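Local coordinates for protein extracellular sialidase/neuraminidase, putative (Aspergillus fumigatus, PDB 2XZI) that acts as a KDNase, a sialidase-family glycoside hydrolase, probably secreted, that cleaves terminal deaminated sialic acid (KDN) from glycosides, at residues I33-F38 with G57-N62; G66-V71 with A99-N104. All coordinates share one frame; numbering follows the deposited sequence.

Contact 1. Residues I33-F38 with G57-N62; sequences IGFHSF and GRRHTN
Two antiparallel strands of a propeller blade, 37-45 and 51-58, meet at their open end, where a classic beta bulge sets His36 and Ser37 against Arg58. Ser37 N bonds to Arg58 O at a nearly straight 172°, and Arg58 N returns a bond to Ser37 O at 2.8 Å. Within the bulge, His36 N donates to Arg59 O. The His36 side chain, with CG anti to its own N (chi1 178°), reaches over the turn: Thr61 CA sits 4.0 Å from the ring centroid as a CH-pi contact over one face, while ND1 and Ser37 OG share a hydrogen bond of 2.8 Å. Arg59 starts away from the loop, then folds back through bends at chi2 and chi3. Its NH1 bonds Gly34 O at 2.8 Å, close to the guanidinium plane, and Ile33 CG2 packs 3.7 Å from Arg59 CD. The Phe35 ring stands nearly perpendicular to the guanidinium, its CD1 3.2 Å from Gly57 C. On the Ser37 side, the extended Arg58 chain reaches the bound KDM through NH2, flanked by Glu56 and Asp64. Arg58, the single residue opposite the bulge, thus leaves the hairpin's end for the sugar pocket of a sialidase beta propeller.

Contact 2. Residues G66-V71 with A99-N104; sequences GDINLV and AGTWGN. With NA (sodium ion), chain E.
Gly66 opens the contact: its O accepts a 3.0 Å hydrogen bond from Thr101 OG1, in the carbonyl plane and on a lone pair, and water 3 links Gly66 N to the same hydroxyl, weakly on the threonine side. Asp67 follows, its CA making a CH...O contact with Ala99 O. The Asp67 carboxylate reaches the sodium ion because chi1, -173°, sends CG away from the backbone N; OD1 binds at 2.4 Å. Ile68 carries the backbone pairing: Ile68 N bonds Gly100 O almost straight, at 175°, and Ile68 O receives Trp102 N at 2.9 Å. The Ile68 side chain lies beside that of Thr101, pointing the same way, with CD1 3.8 Å from Thr101 CG2. Asn69, two residues on and on the same side of the strand as Asp67, gives the ion OD1 at 2.4 Å. Leu70 brings CD2 to 3.8 Å from Gly103 CA, at the apolar end. Gly96, Gly98 and waters 4 and 5 complete the sodium site. Water 5 donates to both Ile68 O and Gly100 O and so links the ion to two carbonyls of the strand pairing. All these sodium ligands are oxygens, and the Asp67 carboxylate probably offsets much of the ion's charge.

Overall arrangement
From the N terminus the chain lays down strand 12-18 beside strand 368-375, then reaches 33-38, makes the hairpin of strands 37-45 and 51-58, and returns at 57-62, where contact 1 closes the loop. It then turns into strand 68-74, the next strand of the same sheet, and contact 2 begins at 66-71. A longer excursion through strand 92-93 brings it to 99-104, at the start of the following sheet. The two loops come in series, neither nesting nor crossing. Contact 1 holds within one blade, whereas contact 2 ties that blade to its successor. They touch: Gly57 N probably hydrogen-bonds Asn69 O, Phe35 packs on Val71, and Arg59 makes a long, weak ion pair with Asp67.

Contact 1. Residues I33-F38 with G57-N62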
loop_
_atom_site.group_PDB
_atom_site.type_symbol
_atom_site.label_atom_id
_atom_site.label_comp_id
_atom_site.label_asym_id
_atom_site.label_seq_id
_atom_site.Cartn_x
_atom_site.Cartn_y
_atom_site.Cartn_z
ATOM N N ILE A 33 -7.636 22.934 -0.759
ATOM C CA ILE A 33 -6.909 22.254 0.315
ATOM C C ILE A 33 -5.668 21.543 -0.227
ATOM O O ILE A 33 -5.778 20.690 -1.120
ATOM C CB ILE A 33 -7.814 21.259 1.102
ATOM C CG1 ILE A 33 -8.924 21.988 1.886
ATOM C CG2 ILE A 33 -6.965 20.337 2.002
ATOM C CD1 ILE A 33 -8.429 22.884 2.989
ATOM N N GLY A 34 -4.506 21.920 0.297
ATOM C CA GLY A 34 -3.246 21.321 -0.116
ATOM C C GLY A 34 -2.617 20.489 0.975
ATOM O O GLY A 34 -3.157 20.364 2.092
ATOM N N PHE A 35 -1.459 19.925 0.651
ATOM C CA PHE A 35 -0.807 18.955 1.528
ATOM C C PHE A 35 0.696 19.121 1.483
ATOM O O PHE A 35 1.313 19.171 0.393
ATOM C CB PHE A 35 -1.209 17.517 1.147
ATOM C CG PHE A 35 -2.688 17.285 1.165
ATOM C CD1 PHE A 35 -3.334 16.921 2.328
ATOM C CD2 PHE A 35 -3.446 17.475 0.021
ATOM C CE1 PHE A 35 -4.704 16.721 2.353
ATOM C CE2 PHE A 35 -4.832 17.293 0.025
ATOM C CZ PHE A 35 -5.470 16.913 1.182
ATOM N N HIS A 36 1.298 19.208 2.666
ATOM C CA HIS A 36 2.733 19.238 2.787
ATOM C C HIS A 36 3.334 18.006 2.110
ATOM O O HIS A 36 4.248 18.117 1.283
ATOM C CB HIS A 36 3.080 19.287 4.275
ATOM C CG HIS A 36 4.547 19.286 4.547
ATOM N ND1 HIS A 36 5.315 18.144 4.502
ATOM C CD2 HIS A 36 5.387 20.294 4.884
ATOM C CE1 HIS A 36 6.570 18.447 4.788
ATOM N NE2 HIS A 36 6.641 19.748 5.014
ATOM N N SER A 37 2.798 16.841 2.470
ATOM C CA SER A 37 3.338 15.548 2.059
ATOM C C SER A 37 2.268 14.571 1.673
ATOM O O SER A 37 1.120 14.642 2.125
ATOM C CB SER A 37 4.138 14.950 3.207
ATOM O OG SER A 37 5.373 15.622 3.373
ATOM N N PHE A 38 2.671 13.640 0.827
ATOM C CA PHE A 38 1.858 12.479 0.512
ATOM C C PHE A 38 2.673 11.261 0.861
ATOM O O PHE A 38 3.836 11.174 0.498
ATOM C CB PHE A 38 1.488 12.468 -0.954
ATOM C CG PHE A 38 0.624 13.638 -1.363
ATOM C CD1 PHE A 38 -0.747 13.586 -1.182
ATOM C CD2 PHE A 38 1.183 14.780 -1.931
ATOM C CE1 PHE A 38 -1.568 14.639 -1.559
ATOM C CE2 PHE A 38 0.364 15.855 -2.285
ATOM C CZ PHE A 38 -1.009 15.772 -2.118
ATOM N N GLY A 57 -2.896 12.163 2.462
ATOM C CA GLY A 57 -2.573 13.577 2.257
ATOM C C GLY A 57 -2.289 14.139 3.638
ATOM O O GLY A 57 -3.188 14.366 4.452
ATOM N N ARG A 58 -1.016 14.328 3.921
ATOM C CA ARG A 58 -0.581 14.808 5.227
ATOM C C ARG A 58 -0.507 16.343 5.190
ATOM O O ARG A 58 0.381 16.928 4.557
ATOM C CB ARG A 58 0.724 14.110 5.649
ATOM C CG ARG A 58 0.579 12.592 5.733
ATOM C CD ARG A 58 1.777 11.900 6.351
ATOM N NE ARG A 58 1.424 10.509 6.653
ATOM C CZ ARG A 58 2.168 9.674 7.377
ATOM N NH1 ARG A 58 3.322 10.059 7.914
ATOM N NH2 ARG A 58 1.725 8.440 7.604
ATOM N N ARG A 59 -1.462 16.977 5.868
ATOM C CA ARG A 59 -1.753 18.375 5.628
ATOM C C ARG A 59 -0.602 19.305 5.930
ATOM O O ARG A 59 -0.247 20.140 5.082
ATOM C CB ARG A 59 -2.992 18.778 6.401
ATOM C CG ARG A 59 -4.279 18.165 5.834
ATOM C CD ARG A 59 -5.015 19.108 4.894
ATOM N NE ARG A 59 -5.474 20.318 5.595
ATOM C CZ ARG A 59 -5.077 21.559 5.305
ATOM N NH1 ARG A 59 -4.221 21.795 4.305
ATOM N NH2 ARG A 59 -5.564 22.572 6.020
ATOM N N HIS A 60 -0.010 19.170 7.113
ATOM C CA HIS A 60 0.878 20.212 7.627
ATOM C C HIS A 60 2.330 19.832 7.764
ATOM O O HIS A 60 3.193 20.711 7.744
ATOM C CB HIS A 60 0.370 20.725 8.967
ATOM C CG HIS A 60 -1.060 21.160 8.933
ATOM N ND1 HIS A 60 -1.505 22.198 8.139
ATOM C CD2 HIS A 60 -2.150 20.685 9.580
ATOM C CE1 HIS A 60 -2.809 22.341 8.300
ATOM N NE2 HIS A 60 -3.223 21.443 9.174
ATOM N N THR A 61 2.595 18.540 7.956
ATOM C CA THR A 61 3.955 18.039 8.130
ATOM C C THR A 61 3.959 16.643 7.530
ATOM O O THR A 61 2.924 16.169 7.040
ATOM C CB THR A 61 4.356 17.913 9.618
ATOM O OG1 THR A 61 3.647 16.817 10.197
ATOM C CG2 THR A 61 4.071 19.204 10.410
ATOM N N ASN A 62 5.099 15.965 7.605
ATOM C CA ASN A 62 5.169 14.585 7.112
ATOM C C ASN A 62 4.824 13.556 8.199
ATOM O O ASN A 62 4.958 12.346 7.978
ATOM C CB ASN A 62 6.547 14.292 6.499
ATOM C CG ASN A 62 7.674 14.349 7.523
ATOM O OD1 ASN A 62 7.479 14.044 8.696
ATOM N ND2 ASN A 62 8.864 14.700 7.063
HETATM O O HOH W 1 -2.704 23.725 1.947
HETATM O O HOH W 2 -1.043 22.517 3.754
#

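Contact 2. Residues G66-V71 with A99-N104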
loop_
_atom_site.group_PDB
_atom_site.type_symbol
_atom_site.label_atom_id
_atom_site.label_comp_id
_atom_site.label_asym_id
_atom_site.label_seq_id
_atom_site.Cartn_x
_atom_site.Cartn_y
_atom_site.Cartn_z
ATOM N N GLY A 66 -1.910 13.827 13.469
ATOM C CA GLY A 66 -2.431 15.139 13.092
ATOM C C GLY A 66 -3.411 15.029 11.944
ATOM O O GLY A 66 -3.932 13.954 11.652
ATOM N N ASP A 67 -3.673 16.165 11.298
ATOM C CA ASP A 67 -4.671 16.249 10.247
ATOM C C ASP A 67 -4.154 15.581 8.968
ATOM O O ASP A 67 -3.252 16.101 8.282
ATOM C CB ASP A 67 -5.025 17.721 9.997
ATOM C CG ASP A 67 -6.184 17.896 9.047
ATOM O OD1 ASP A 67 -6.859 16.901 8.691
ATOM O OD2 ASP A 67 -6.444 19.054 8.656
ATOM N N ILE A 68 -4.739 14.425 8.654
ATOM C CA ILE A 68 -4.349 13.624 7.490
ATOM C C ILE A 68 -5.625 13.163 6.826
ATOM O O ILE A 68 -6.506 12.619 7.494
ATOM C CB ILE A 68 -3.468 12.417 7.906
ATOM C CG1 ILE A 68 -2.163 12.878 8.558
ATOM C CG2 ILE A 68 -3.194 11.498 6.713
ATOM C CD1 ILE A 68 -1.345 11.767 9.210
ATOM N N ASN A 69 -5.732 13.421 5.524
ATOM C CA ASN A 69 -6.897 13.024 4.733
ATOM C C ASN A 69 -6.553 11.897 3.785
ATOM O O ASN A 69 -5.396 11.781 3.348
ATOM C CB ASN A 69 -7.492 14.223 3.957
ATOM C CG ASN A 69 -7.836 15.375 4.849
ATOM O OD1 ASN A 69 -8.028 15.201 6.045
ATOM N ND2 ASN A 69 -7.960 16.571 4.267
ATOM N N LEU A 70 -7.552 11.082 3.458
ATOM C CA LEU A 70 -7.339 10.010 2.488
ATOM C C LEU A 70 -7.708 10.523 1.116
ATOM O O LEU A 70 -8.880 10.805 0.856
ATOM C CB LEU A 70 -8.183 8.780 2.836
ATOM C CG LEU A 70 -7.638 7.418 2.392
ATOM C CD1 LEU A 70 -7.566 7.267 0.864
ATOM C CD2 LEU A 70 -6.306 7.123 3.005
ATOM N N VAL A 71 -6.698 10.639 0.258
ATOM C CA VAL A 71 -6.843 11.228 -1.074
ATOM C C VAL A 71 -6.611 10.182 -2.160
ATOM O O VAL A 71 -6.121 9.089 -1.882
ATOM C CB VAL A 71 -5.919 12.479 -1.259
ATOM C CG1 VAL A 71 -6.321 13.579 -0.261
ATOM C CG2 VAL A 71 -4.422 12.117 -1.156
ATOM N N ALA A 99 -9.989 16.854 12.104
ATOM C CA ALA A 99 -8.540 17.127 12.094
ATOM C C ALA A 99 -7.755 15.907 12.596
ATOM O O ALA A 99 -6.571 15.999 12.973
ATOM C CB ALA A 99 -8.227 18.347 12.934
ATOM N N GLY A 100 -8.433 14.764 12.591
ATOM C CA GLY A 100 -7.811 13.495 12.911
ATOM C C GLY A 100 -7.139 12.895 11.692
ATOM O O GLY A 100 -7.046 13.518 10.622
ATOM N N THR A 101 -6.692 11.659 11.860
ATOM C CA THR A 101 -5.905 10.938 10.871
ATOM C C THR A 101 -6.776 9.904 10.186
ATOM O O THR A 101 -7.279 8.990 10.848
ATOM C CB THR A 101 -4.729 10.164 11.551
ATOM O OG1 THR A 101 -3.861 11.060 12.257
ATOM C CG2 THR A 101 -3.944 9.306 10.539
ATOM N N TRP A 102 -6.966 10.057 8.876
ATOM C CA TRP A 102 -7.552 9.020 8.033
ATOM C C TRP A 102 -6.429 8.441 7.186
ATOM O O TRP A 102 -5.815 9.173 6.406
ATOM C CB TRP A 102 -8.624 9.589 7.098
ATOM C CG TRP A 102 -9.840 10.114 7.778
ATOM C CD1 TRP A 102 -10.079 11.409 8.112
ATOM C CD2 TRP A 102 -10.975 9.360 8.225
ATOM N NE1 TRP A 102 -11.306 11.517 8.738
ATOM C CE2 TRP A 102 -11.873 10.275 8.817
ATOM C CE3 TRP A 102 -11.325 8.001 8.171
ATOM C CZ2 TRP A 102 -13.101 9.876 9.367
ATOM C CZ3 TRP A 102 -12.544 7.607 8.712
ATOM C CH2 TRP A 102 -13.415 8.542 9.298
ATOM N N GLY A 103 -6.170 7.143 7.302
ATOM C CA GLY A 103 -5.042 6.577 6.569
ATOM C C GLY A 103 -5.009 5.083 6.415
ATOM O O GLY A 103 -6.034 4.406 6.500
ATOM N N ASN A 104 -3.800 4.573 6.186
ATOM C CA ASN A 104 -3.589 3.144 5.909
ATOM C C ASN A 104 -4.480 2.610 4.773
ATOM O O ASN A 104 -5.156 1.596 4.933
ATOM C CB ASN A 104 -3.810 2.306 7.181
ATOM C CG ASN A 104 -2.655 2.394 8.143
ATOM O OD1 ASN A 104 -2.425 3.444 8.764
ATOM N ND2 ASN A 104 -1.898 1.315 8.258
HETATM NA NA NA E . -9.068 16.322 7.841
HETATM O O HOH W 3 -3.481 12.571 15.330
HETATM O O HOH W 4 -8.523 18.388 6.585
HETATM O O HOH W 5 -8.488 14.288 8.652
#